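ABC transporter, solute-binding protein (Staphylococcus aureus, PDB 6LKK) binds glucose 6-phosphate in the cleft of a solute-binding-protein fold and probably serves as a sensor of it in two-component signal transduction. Local coordinates at residues 4-9 / 44-49. Numbering follows the deposited sequence.
Sequences TVYSPY and HNEDFS. With G6P (6-O-phosphono-alpha-D-glucopyranose), chain B.
Glu46 OE1 lies at the edge of the Tyr6 ring, in its plane, with the carboxylate turned 82° from the ring. The phenol donates to this oxygen in a very short hydrogen bond, Tyr6 OH to Glu46 OE1 2.5 Å; Glu46 OE2 lies farther off. The two side chains reach for each other from opposite directions: Glu46, with CG anti to its backbone N (chi1 -167°) and extended beyond, bridges a wide backbone gap, the CA atoms of Tyr6 and Glu46 being 12.3 Å apart. Tyr6 OH is gripped a second time by Gly52 N, so two bonds hold the hydroxyl of this buried tyrosine, while Glu46 is partly exposed. Farther along, Ser7 OG accepts from Tyr9 N at 3.1 Å, an ST turn that carries the chain toward the sugar site. There Pro8 CB comes within 3.3 Å of G6P O6, and Tyr9 CD1 meets G6P O4 obliquely at 3.2 Å; Tyr9 OH is hydrogen-bonded to Asp216, which binds the sugar phosphate. The contact thus ties strand 2-7, parallel to 28-33 and 54-56 in the sheet, to the chain just leaving helix 36-45, whose Leu43 packs on Tyr6 and whose Thr36 binds the sugar phosphate.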
loop_
_atom_site.group_PDB
_atom_site.type_symbol
_atom_site.label_atom_id
_atom_site.label_comp_id
_atom_site.label_asym_id
_atom_site.label_seq_id
_atom_site.Cartn_x
_atom_site.Cartn_y
_atom_site.Cartn_z
ATOM N N THR A 4 -17.083 -11.084 -3.905
ATOM C CA THR A 4 -16.059 -10.420 -4.702
ATOM C C THR A 4 -15.335 -9.376 -3.861
ATOM O O THR A 4 -15.971 -8.528 -3.225
ATOM C CB THR A 4 -16.674 -9.771 -5.942
ATOM O OG1 THR A 4 -17.243 -10.789 -6.774
ATOM C CG2 THR A 4 -15.622 -9.006 -6.738
ATOM N N VAL A 5 -14.007 -9.441 -3.873
ATOM C CA VAL A 5 -13.146 -8.505 -3.161
ATOM C C VAL A 5 -12.402 -7.668 -4.193
ATOM O O VAL A 5 -11.796 -8.216 -5.121
ATOM C CB VAL A 5 -12.157 -9.248 -2.243
ATOM C CG1 VAL A 5 -11.195 -8.276 -1.561
ATOM C CG2 VAL A 5 -12.905 -10.082 -1.207
ATOM N N TYR A 6 -12.454 -6.346 -4.040
ATOM C CA TYR A 6 -11.574 -5.449 -4.782
ATOM C C TYR A 6 -10.287 -5.279 -3.988
ATOM O O TYR A 6 -10.332 -5.029 -2.781
ATOM C CB TYR A 6 -12.205 -4.073 -4.996
ATOM C CG TYR A 6 -13.573 -4.041 -5.638
ATOM C CD1 TYR A 6 -14.723 -4.206 -4.878
ATOM C CD2 TYR A 6 -13.718 -3.792 -6.997
ATOM C CE1 TYR A 6 -15.980 -4.153 -5.460
ATOM C CE2 TYR A 6 -14.969 -3.739 -7.587
ATOM C CZ TYR A 6 -16.094 -3.920 -6.813
ATOM O OH TYR A 6 -17.340 -3.866 -7.394
ATOM N N SER A 7 -9.140 -5.407 -4.656
ATOM C CA SER A 7 -7.897 -5.198 -3.922
ATOM C C SER A 7 -6.729 -4.817 -4.822
ATOM O O SER A 7 -6.490 -5.475 -5.842
ATOM C CB SER A 7 -7.524 -6.454 -3.136
ATOM O OG SER A 7 -6.327 -6.235 -2.410
ATOM N N PRO A 8 -5.969 -3.773 -4.473
ATOM C CA PRO A 8 -4.705 -3.512 -5.178
ATOM C C PRO A 8 -3.559 -4.406 -4.740
ATOM O O PRO A 8 -2.477 -4.329 -5.341
ATOM C CB PRO A 8 -4.415 -2.046 -4.831
ATOM C CG PRO A 8 -5.026 -1.874 -3.487
ATOM C CD PRO A 8 -6.280 -2.704 -3.507
ATOM N N TYR A 9 -3.743 -5.234 -3.712
ATOM C CA TYR A 9 -2.688 -6.144 -3.295
ATOM C C TYR A 9 -2.355 -7.120 -4.414
ATOM O O TYR A 9 -3.192 -7.443 -5.259
ATOM C CB TYR A 9 -3.096 -6.945 -2.057
ATOM C CG TYR A 9 -3.149 -6.165 -0.765
ATOM C CD1 TYR A 9 -2.025 -5.521 -0.273
ATOM C CD2 TYR A 9 -4.314 -6.114 -0.015
ATOM C CE1 TYR A 9 -2.069 -4.817 0.916
ATOM C CE2 TYR A 9 -4.367 -5.417 1.174
ATOM C CZ TYR A 9 -3.246 -4.772 1.636
ATOM O OH TYR A 9 -3.297 -4.077 2.820
ATOM N N HIS A 44 -16.963 2.963 -8.822
ATOM C CA HIS A 44 -17.915 4.069 -8.797
ATOM C C HIS A 44 -18.865 4.008 -9.986
ATOM O O HIS A 44 -20.077 4.203 -9.832
ATOM C CB HIS A 44 -17.155 5.396 -8.784
ATOM C CG HIS A 44 -18.039 6.602 -8.716
ATOM N ND1 HIS A 44 -18.849 6.872 -7.635
ATOM C CD2 HIS A 44 -18.230 7.619 -9.591
ATOM C CE1 HIS A 44 -19.504 7.999 -7.848
ATOM N NE2 HIS A 44 -19.147 8.473 -9.028
ATOM N N ASN A 45 -18.337 3.741 -11.179
ATOM C CA ASN A 45 -19.174 3.645 -12.368
ATOM C C ASN A 45 -19.860 2.294 -12.493
ATOM O O ASN A 45 -20.810 2.167 -13.273
ATOM C CB ASN A 45 -18.337 3.902 -13.621
ATOM C CG ASN A 45 -17.759 5.297 -13.657
ATOM O OD1 ASN A 45 -18.401 6.260 -13.242
ATOM N ND2 ASN A 45 -16.533 5.413 -14.153
ATOM N N GLU A 46 -19.405 1.292 -11.748
ATOM C CA GLU A 46 -19.999 -0.033 -11.838
ATOM C C GLU A 46 -21.466 0.024 -11.436
ATOM O O GLU A 46 -21.842 0.730 -10.496
ATOM C CB GLU A 46 -19.239 -1.007 -10.936
ATOM C CG GLU A 46 -19.551 -2.466 -11.177
ATOM C CD GLU A 46 -18.631 -3.371 -10.386
ATOM O OE1 GLU A 46 -17.793 -2.839 -9.626
ATOM O OE2 GLU A 46 -18.739 -4.609 -10.520
ATOM N N ASP A 47 -22.303 -0.726 -12.154
ATOM C CA ASP A 47 -23.720 -0.750 -11.824
ATOM C C ASP A 47 -23.921 -1.288 -10.413
ATOM O O ASP A 47 -23.267 -2.244 -9.988
ATOM C CB ASP A 47 -24.506 -1.590 -12.831
ATOM C CG ASP A 47 -25.994 -1.578 -12.553
ATOM O OD1 ASP A 47 -26.599 -0.483 -12.600
ATOM O OD2 ASP A 47 -26.564 -2.656 -12.276
ATOM N N PHE A 48 -24.847 -0.655 -9.695
ATOM C CA PHE A 48 -25.059 -0.914 -8.276
ATOM C C PHE A 48 -25.371 -2.384 -7.989
ATOM O O PHE A 48 -25.016 -2.895 -6.919
ATOM C CB PHE A 48 -26.178 0.015 -7.804
ATOM C CG PHE A 48 -26.612 -0.189 -6.393
ATOM C CD1 PHE A 48 -25.891 0.354 -5.343
ATOM C CD2 PHE A 48 -27.783 -0.872 -6.120
ATOM C CE1 PHE A 48 -26.318 0.181 -4.043
ATOM C CE2 PHE A 48 -28.214 -1.038 -4.828
ATOM C CZ PHE A 48 -27.481 -0.516 -3.785
ATOM N N SER A 49 -26.007 -3.087 -8.931
ATOM C CA SER A 49 -26.369 -4.488 -8.732
ATOM C C SER A 49 -25.248 -5.465 -9.076
ATOM O O SER A 49 -25.353 -6.646 -8.723
ATOM C CB SER A 49 -27.604 -4.832 -9.568
ATOM O OG SER A 49 -27.331 -4.704 -10.953
HETATM C C1 G6P B . 0.198 0.665 -1.526
HETATM C C2 G6P B . -0.589 0.032 -0.352
HETATM C C3 G6P B . -1.035 -1.364 -0.585
HETATM C C4 G6P B . -1.423 -1.570 -1.981
HETATM C C5 G6P B . -0.186 -1.454 -2.865
HETATM C C6 G6P B . -0.566 -1.511 -4.310
HETATM O O1 G6P B . 1.397 1.207 -1.062
HETATM O O2 G6P B . 0.207 0.061 0.845
HETATM O O3 G6P B . -2.213 -1.639 0.290
HETATM O O4 G6P B . -1.987 -2.893 -2.157
HETATM O O5 G6P B . 0.554 -0.193 -2.658
HETATM O O6 G6P B . -1.475 -0.467 -4.581
HETATM P P G6P B . -1.199 0.562 -5.892
HETATM O O1P G6P B . -2.392 1.494 -6.009
HETATM O O2P G6P B . -1.049 -0.262 -7.186
HETATM O O3P G6P B . 0.033 1.354 -5.649
#